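Local coordinates for neural-cadherin (Drosophila melanogaster, PDB 3UBF), which mediates calcium-dependent, homophilic cell-cell adhesion, here represented by three consecutive extracellular cadherin domains, at residues S204-G207 and G208-P212. Sequence-based numbering, arbitrary orientation.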
loop_
_atom_site.group_PDB
_atom_site.type_symbol
_atom_site.label_atom_id
_atom_site.label_comp_id
_atom_site.label_asym_id
_atom_site.label_seq_id
_atom_site.Cartn_x
_atom_site.Cartn_y
_atom_site.Cartn_z
ATOM N N SER A 204 -15.976 9.343 -0.695
ATOM C CA SER A 204 -16.983 10.343 -0.422
ATOM C C SER A 204 -16.764 11.523 -1.352
ATOM O O SER A 204 -15.714 12.167 -1.301
ATOM C CB SER A 204 -16.870 10.811 1.033
ATOM O OG SER A 204 -17.375 12.130 1.158
ATOM N N ILE A 205 -17.752 11.791 -2.205
ATOM C CA ILE A 205 -17.708 12.920 -3.131
ATOM C C ILE A 205 -18.844 13.862 -2.757
ATOM O O ILE A 205 -20.000 13.457 -2.727
ATOM C CB ILE A 205 -17.853 12.443 -4.593
ATOM C CG1 ILE A 205 -16.804 11.371 -4.913
ATOM C CG2 ILE A 205 -17.735 13.610 -5.555
ATOM C CD1 ILE A 205 -17.099 10.559 -6.147
ATOM N N VAL A 206 -18.505 15.099 -2.413
ATOM C CA VAL A 206 -19.498 16.056 -1.934
ATOM C C VAL A 206 -19.757 17.123 -3.002
ATOM O O VAL A 206 -18.818 17.649 -3.603
ATOM C CB VAL A 206 -19.080 16.681 -0.574
ATOM C CG1 VAL A 206 -20.020 17.825 -0.159
ATOM C CG2 VAL A 206 -19.070 15.630 0.512
ATOM N N GLY A 207 -21.025 17.427 -3.263
ATOM C CA GLY A 207 -21.354 18.467 -4.229
ATOM C C GLY A 207 -20.726 19.811 -3.879
ATOM O O GLY A 207 -20.943 20.347 -2.791
ATOM N N GLY A 208 -19.926 20.335 -4.807
ATOM C CA GLY A 208 -19.464 21.721 -4.778
ATOM C C GLY A 208 -18.289 21.985 -3.866
ATOM O O GLY A 208 -17.175 22.260 -4.330
ATOM N N LYS A 209 -18.532 21.903 -2.567
ATOM C CA LYS A 209 -17.499 22.199 -1.584
ATOM C C LYS A 209 -17.691 21.354 -0.331
ATOM O O LYS A 209 -18.799 20.884 -0.052
ATOM C CB LYS A 209 -17.471 23.702 -1.244
ATOM C CG LYS A 209 -18.791 24.230 -0.670
ATOM C CD LYS A 209 -18.789 25.746 -0.534
ATOM C CE LYS A 209 -20.069 26.223 0.136
ATOM N NZ LYS A 209 -19.979 27.639 0.611
ATOM N N ARG A 210 -16.596 21.157 0.402
ATOM C CA ARG A 210 -16.602 20.436 1.675
ATOM C C ARG A 210 -15.429 20.976 2.480
ATOM O O ARG A 210 -14.581 21.681 1.941
ATOM C CB ARG A 210 -16.458 18.928 1.453
ATOM C CG ARG A 210 -15.045 18.506 1.027
ATOM C CD ARG A 210 -14.935 17.031 0.626
ATOM N NE ARG A 210 -15.374 16.155 1.703
ATOM C CZ ARG A 210 -15.881 14.938 1.533
ATOM N NH1 ARG A 210 -16.258 14.222 2.602
ATOM N NH2 ARG A 210 -16.008 14.439 0.302
ATOM N N ALA A 211 -15.366 20.620 3.759
ATOM C CA ALA A 211 -14.375 21.177 4.665
ATOM C C ALA A 211 -13.014 20.530 4.475
ATOM O O ALA A 211 -12.927 19.424 3.946
ATOM C CB ALA A 211 -14.848 21.027 6.100
ATOM N N PRO A 212 -11.944 21.211 4.920
ATOM C CA PRO A 212 -10.596 20.682 4.777
ATOM C C PRO A 212 -10.489 19.341 5.463
ATOM O O PRO A 212 -11.218 19.087 6.435
ATOM C CB PRO A 212 -9.732 21.690 5.551
ATOM C CG PRO A 212 -10.543 22.897 5.681
ATOM C CD PRO A 212 -11.954 22.432 5.741
#
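Gly207 and Lys209 close a tight turn at the end of strand 201-207. Lys209 N donates to Gly207 O at 2.9 Å, which spans a single residue, Gly208. With phi 81° and psi -70° at Gly208, this is a classic gamma turn. The chain reverses much of its course here, and Arg210 comes back alongside the strand. The strand side chains that face it are Ser204 and Val206, while Ile205 points away.

Arg210 reaches Ser204 because its side chain bends at chi3, about the CG-CD bond. The guanidinium then meets the serine end-on. NH1 and NH2 of Arg210 both donate to Ser204 OG, each nitrogen 2.8 Å from it. The hydroxyl oxygen lies close to the guanidinium plane, 6° out of it, so the two bonds fork onto one acceptor. NH2 makes a further, weak bond to Ser204 O, so both the side chain and the backbone of the serine are engaged. Val206 comes over one face of the same group. Its CG2 sits 3.3 Å above the plane of the Arg210 guanidinium, toward the rim on the NH2 side. The other methyl, CG1 of Val206, packs against the backbone where the chain returns, 3.3 Å from Lys209 O.

Both polar groups have further partners. Ser204 OG, which takes the two arginine N-H groups, is also hydrogen-bonded to Glu176 OE2, so it links the guanidinium to the carboxylate. Arg210 NH2 also bonds Ala115 O of strand 113-117. Strand 201-207 runs between strands 113-117 and 176-185, its neighbours in one sheet of the second cadherin domain of this chain. The following loop leads to strand 213-214 in the next domain. This link is probably one of the calcium-free interdomain linkers of the protein. The contact ties its start back onto the sheet it leaves.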